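PDB 2GNP: transcriptional regulator from Streptococcus pneumoniae, which is probably a regulator of transcription that responds to a sugar ligand through a Rossmann-like sugar-binding domain. Local coordinates for residues A[18-23]-A[257-262]; A[87-92]-A[154-159]. All blocks are in the same frame, centred on the assembly; numbering follows the deposited sequence.

Contact 1: residues A[18-23]-A[257-262]; sequences EKYSLE and LKVLEE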
loop_
_atom_site.group_PDB
_atom_site.type_symbol
_atom_site.label_atom_id
_atom_site.label_comp_id
_atom_site.label_asym_id
_atom_site.label_seq_id
_atom_site.Cartn_x
_atom_site.Cartn_y
_atom_site.Cartn_z
ATOM N N GLU A 18 16.158 -11.843 4.618
ATOM C CA GLU A 18 16.691 -12.196 5.942
ATOM C C GLU A 18 17.003 -10.908 6.755
ATOM O O GLU A 18 16.764 -10.858 7.991
ATOM C CB GLU A 18 17.913 -13.086 5.752
ATOM C CG GLU A 18 18.328 -13.851 7.010
ATOM C CD GLU A 18 19.061 -12.955 7.995
ATOM O OE1 GLU A 18 18.944 -13.255 9.211
ATOM O OE2 GLU A 18 19.732 -11.952 7.558
ATOM N N LYS A 19 17.460 -9.865 6.078
ATOM C CA LYS A 19 17.859 -8.618 6.770
ATOM C C LYS A 19 16.665 -7.995 7.509
ATOM O O LYS A 19 16.800 -7.533 8.646
ATOM C CB LYS A 19 18.558 -7.613 5.841
ATOM C CG LYS A 19 19.058 -6.331 6.542
ATOM C CD LYS A 19 19.751 -5.401 5.573
ATOM C CE LYS A 19 20.379 -4.171 6.210
ATOM N NZ LYS A 19 21.610 -4.575 7.005
ATOM N N TYR A 20 15.519 -7.951 6.833
ATOM C CA TYR A 20 14.337 -7.272 7.368
ATOM C C TYR A 20 13.273 -8.203 7.849
ATOM O O TYR A 20 12.218 -7.764 8.324
ATOM C CB TYR A 20 13.763 -6.312 6.328
ATOM C CG TYR A 20 14.758 -5.257 5.957
ATOM C CD1 TYR A 20 15.436 -5.289 4.730
ATOM C CD2 TYR A 20 15.067 -4.235 6.861
ATOM C CE1 TYR A 20 16.386 -4.304 4.393
ATOM C CE2 TYR A 20 15.978 -3.245 6.548
ATOM C CZ TYR A 20 16.664 -3.261 5.314
ATOM O OH TYR A 20 17.626 -2.311 4.953
ATOM N N SER A 21 13.522 -9.508 7.748
ATOM C CA SER A 21 12.554 -10.519 8.132
ATOM C C SER A 21 11.247 -10.412 7.345
ATOM O O SER A 21 10.110 -10.534 7.857
ATOM C CB SER A 21 12.379 -10.613 9.647
ATOM O OG SER A 21 11.225 -11.374 9.982
ATOM N N LEU A 22 11.478 -10.221 6.056
ATOM C CA LEU A 22 10.423 -9.990 5.066
ATOM C C LEU A 22 10.154 -11.361 4.447
ATOM O O LEU A 22 11.093 -12.026 3.943
ATOM C CB LEU A 22 10.965 -8.999 4.013
ATOM C CG LEU A 22 10.080 -8.839 2.804
ATOM C CD1 LEU A 22 8.854 -8.008 3.249
ATOM C CD2 LEU A 22 10.777 -8.087 1.687
ATOM N N GLU A 23 8.916 -11.811 4.456
ATOM C CA GLU A 23 8.551 -13.134 3.953
ATOM C C GLU A 23 8.754 -13.380 2.444
ATOM O O GLU A 23 9.255 -14.430 2.054
ATOM C CB GLU A 23 7.121 -13.455 4.412
ATOM C CG GLU A 23 6.582 -14.742 3.910
ATOM C CD GLU A 23 5.201 -15.102 4.536
ATOM O OE1 GLU A 23 4.961 -14.847 5.760
ATOM O OE2 GLU A 23 4.362 -15.657 3.794
ATOM N N LEU A 257 18.684 -1.106 -3.623
ATOM C CA LEU A 257 20.078 -0.749 -3.320
ATOM C C LEU A 257 20.164 0.564 -2.537
ATOM O O LEU A 257 21.011 0.702 -1.664
ATOM C CB LEU A 257 20.844 -0.611 -4.615
ATOM C CG LEU A 257 21.131 -1.942 -5.296
ATOM C CD1 LEU A 257 22.095 -1.628 -6.399
ATOM C CD2 LEU A 257 21.728 -3.027 -4.391
ATOM N N LYS A 258 19.305 1.530 -2.882
ATOM C CA LYS A 258 19.281 2.794 -2.144
ATOM C C LYS A 258 18.760 2.623 -0.686
ATOM O O LYS A 258 19.214 3.318 0.227
ATOM C CB LYS A 258 18.494 3.844 -2.898
ATOM C CG LYS A 258 19.291 4.442 -4.099
ATOM C CD LYS A 258 18.495 5.438 -4.891
ATOM C CE LYS A 258 19.248 5.881 -6.176
ATOM N NZ LYS A 258 19.152 4.834 -7.234
ATOM N N VAL A 259 17.766 1.758 -0.504
ATOM C CA VAL A 259 17.227 1.414 0.815
ATOM C C VAL A 259 18.377 0.873 1.676
ATOM O O VAL A 259 18.552 1.287 2.823
ATOM C CB VAL A 259 16.071 0.382 0.703
ATOM C CG1 VAL A 259 15.755 -0.292 2.058
ATOM C CG2 VAL A 259 14.839 1.065 0.112
ATOM N N LEU A 260 19.149 -0.044 1.104
ATOM C CA LEU A 260 20.275 -0.651 1.817
ATOM C C LEU A 260 21.337 0.384 2.214
ATOM O O LEU A 260 21.804 0.416 3.378
ATOM C CB LEU A 260 20.860 -1.781 0.985
ATOM C CG LEU A 260 19.992 -3.054 0.917
ATOM C CD1 LEU A 260 20.559 -3.986 -0.147
ATOM C CD2 LEU A 260 19.848 -3.768 2.262
ATOM N N GLU A 261 21.650 1.255 1.264
ATOM C CA GLU A 261 22.570 2.347 1.475
ATOM C C GLU A 261 22.093 3.279 2.596
ATOM O O GLU A 261 22.867 3.587 3.518
ATOM C CB GLU A 261 22.750 3.155 0.207
ATOM C CG GLU A 261 23.870 4.208 0.399
ATOM C CD GLU A 261 24.075 5.088 -0.820
ATOM O OE1 GLU A 261 23.731 6.297 -0.755
ATOM O OE2 GLU A 261 24.572 4.565 -1.844
ATOM N N GLU A 262 20.846 3.723 2.516
ATOM C CA GLU A 262 20.284 4.540 3.589
ATOM C C GLU A 262 20.282 3.846 4.957
ATOM O O GLU A 262 20.589 4.475 6.009
ATOM C CB GLU A 262 18.882 5.009 3.222
ATOM C CG GLU A 262 18.358 6.035 4.175
ATOM C CD GLU A 262 17.246 6.829 3.581
ATOM O OE1 GLU A 262 17.444 7.441 2.509
ATOM O OE2 GLU A 262 16.161 6.837 4.191
#

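Contact 2: residues A[87-92]-A[154-159]; sequences YPLAGG and AVVGIG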
loop_
_atom_site.group_PDB
_atom_site.type_symbol
_atom_site.label_atom_id
_atom_site.label_comp_id
_atom_site.label_asym_id
_atom_site.label_seq_id
_atom_site.Cartn_x
_atom_site.Cartn_y
_atom_site.Cartn_z
ATOM N N TYR A 87 -12.522 -5.434 -0.418
ATOM C CA TYR A 87 -12.817 -4.401 0.611
ATOM C C TYR A 87 -11.813 -3.259 0.389
ATOM O O TYR A 87 -10.722 -3.473 -0.142
ATOM C CB TYR A 87 -12.600 -4.944 2.026
ATOM C CG TYR A 87 -13.464 -6.138 2.322
ATOM C CD1 TYR A 87 -12.971 -7.403 2.044
ATOM C CD2 TYR A 87 -14.750 -5.994 2.856
ATOM C CE1 TYR A 87 -13.765 -8.561 2.285
ATOM C CE2 TYR A 87 -15.546 -7.135 3.116
ATOM C CZ TYR A 87 -15.016 -8.400 2.796
ATOM O OH TYR A 87 -15.798 -9.522 3.027
ATOM N N PRO A 88 -12.195 -2.026 0.803
ATOM C CA PRO A 88 -11.250 -0.899 0.838
ATOM C C PRO A 88 -10.495 -0.924 2.152
ATOM O O PRO A 88 -11.106 -1.163 3.220
ATOM C CB PRO A 88 -12.182 0.351 0.780
ATOM C CG PRO A 88 -13.511 -0.109 1.519
ATOM C CD PRO A 88 -13.568 -1.678 1.157
ATOM N N LEU A 89 -9.190 -0.684 2.078
ATOM C CA LEU A 89 -8.352 -0.530 3.277
ATOM C C LEU A 89 -8.386 0.940 3.757
ATOM O O LEU A 89 -8.145 1.228 4.951
ATOM C CB LEU A 89 -6.917 -0.922 3.022
ATOM C CG LEU A 89 -6.761 -2.435 2.692
ATOM C CD1 LEU A 89 -5.332 -2.560 2.152
ATOM C CD2 LEU A 89 -7.022 -3.302 3.957
ATOM N N ALA A 90 -8.628 1.834 2.834
ATOM C CA ALA A 90 -8.555 3.262 3.066
ATOM C C ALA A 90 -9.025 3.942 1.775
ATOM O O ALA A 90 -8.758 3.430 0.664
ATOM C CB ALA A 90 -7.101 3.665 3.388
ATOM N N GLY A 91 -9.676 5.084 1.941
ATOM C CA GLY A 91 -10.050 5.912 0.795
ATOM C C GLY A 91 -8.778 6.688 0.465
ATOM O O GLY A 91 -7.883 6.859 1.306
ATOM N N GLY A 92 -8.641 7.143 -0.752
ATOM C CA GLY A 92 -7.444 7.927 -0.980
ATOM C C GLY A 92 -7.774 9.364 -0.690
ATOM O O GLY A 92 -8.846 9.671 -0.179
ATOM N N ALA A 154 -3.842 -8.184 1.588
ATOM C CA ALA A 154 -3.963 -6.708 1.384
ATOM C C ALA A 154 -3.059 -6.395 0.205
ATOM O O ALA A 154 -1.984 -6.972 0.105
ATOM C CB ALA A 154 -3.473 -5.978 2.578
ATOM N N VAL A 155 -3.473 -5.442 -0.622
ATOM C CA VAL A 155 -2.676 -4.943 -1.770
ATOM C C VAL A 155 -2.577 -3.456 -1.594
ATOM O O VAL A 155 -3.596 -2.805 -1.629
ATOM C CB VAL A 155 -3.312 -5.306 -3.130
ATOM C CG1 VAL A 155 -2.299 -5.063 -4.315
ATOM C CG2 VAL A 155 -3.729 -6.838 -3.100
ATOM N N VAL A 156 -1.341 -2.939 -1.491
ATOM C CA VAL A 156 -1.160 -1.523 -1.112
ATOM C C VAL A 156 0.018 -0.883 -1.902
ATOM O O VAL A 156 0.973 -1.560 -2.331
ATOM C CB VAL A 156 -0.871 -1.370 0.406
ATOM C CG1 VAL A 156 -1.992 -1.983 1.243
ATOM C CG2 VAL A 156 0.531 -1.932 0.790
ATOM N N GLY A 157 -0.104 0.403 -2.145
ATOM C CA GLY A 157 1.055 1.215 -2.560
ATOM C C GLY A 157 1.676 1.835 -1.291
ATOM O O GLY A 157 1.148 1.683 -0.172
ATOM N N ILE A 158 2.786 2.546 -1.466
ATOM C CA ILE A 158 3.467 3.240 -0.349
ATOM C C ILE A 158 3.710 4.647 -0.853
ATOM O O ILE A 158 4.299 4.834 -1.943
ATOM C CB ILE A 158 4.821 2.563 0.035
ATOM C CG1 ILE A 158 4.570 1.156 0.655
ATOM C CG2 ILE A 158 5.628 3.489 1.014
ATOM C CD1 ILE A 158 5.873 0.279 0.784
ATOM N N GLY A 159 3.259 5.641 -0.075
ATOM C CA GLY A 159 3.476 7.052 -0.456
ATOM C C GLY A 159 4.665 7.662 0.287
ATOM O O GLY A 159 5.086 7.164 1.338
#

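Contact 1: residues A[18-23]-A[257-262]
Lys19 and Leu260 are the nearest backbone pair, their CA atoms 9.7 Å apart, where the last turn of helix 5-20 faces helix 253-264 at a distance that only side chains bridge. In this Rossmann-like α/β fold the contact joins the first helix of the modelled chain to the last. Leu260 stands at the middle of the contact: its CD2 methyl lies 3.7 Å from CD of Lys19 and, at the ring edge near its plane, 4.1 Å from CE1 of Tyr20. Lys19 has CG anti to the backbone N (chi1 -177°) and stays extended through chi3, which carries its methylenes past the tyrosine to the leucine; the bend at chi4 (72°) then turns NZ away from CD2. On the way CG of Lys19 lies over the centre of the Tyr20 ring, 3.9 Å above its plane. Val259 meets the phenol obliquely through CG1, 4.5 Å from CZ of Tyr20. The hydroxyl of this buried tyrosine is hydrogen-bonded to OD1 of Asp263, just beyond 257-262, which holds the far end of the ring. Leu238 of helix 234-242 touches both Tyr20 and Val259, while Leu260 packs on Leu12, Tyr15 and Val16 of helix 5-20. Ser21, with positive phi (59°), ends that helix directly after the tyrosine. OH of Tyr20 rests against two methyls, CD2 of Leu260 at 3.8 Å and CG1 of Val259 at 4.0 Å.

Contact 2: residues A[87-92]-A[154-159]
Leu89 has its backbone hydrogen-bonded to two parts of the chain, Phe63 and Ile213, and from this anchored position, just past strand 85-88, its side chain reaches strand 153-160. The two strands are not direct neighbours in the Rossmann-like sheet: both pair in parallel with strand 60-63, which lies between them and ends at Phe63. With the CA atoms of Leu89 and Ala154 7.8 Å apart, a single methyl makes the crossing. CD1 of Leu89 packs 3.5 Å from CG1 of Val156 and 3.9 Å from CB of Ala154, so it is shared by two residues two positions apart on the same strand, with O of Val155 a little further off at 4.2 Å. Val156 has CG1 anti to its carbonyl carbon (chi1 -57°), which presents that methyl to the leucine, and the two side chains meet at about a right angle. Leu151 also touches Leu89, and Ile221 touches Ala154, whose backbone bonds to Gln223. Every residue that meets here is buried, and no hydrogen bond runs between 87-92 and 154-159. The contact between the segments is therefore apolar: one leucine methyl packs against the next strand but one, beyond 60-63.

How the contacts relate
Along the chain the order is 18-23, 87-92, 154-159, 257-262, so contact 1 joins the first and last helices and contact 2 forms between segments of the chain's middle. Their centres are 22 Å apart and their nearest atoms about 9 Å. One mixed sheet connects them: strand 153-160 pairs with 223-227, which pairs with 248-252, the strand that leads into helix 253-264 and itself pairs with 24-28, just after helix 5-20. Helix 234-242 bridges the same gap, with Leu238 against contact 1 and Ser236 and Val240 against Ile158. Contact 2 thus belongs to the sheet's interior near the centre of the chain, contact 1 to its edge, beside strand 24-28.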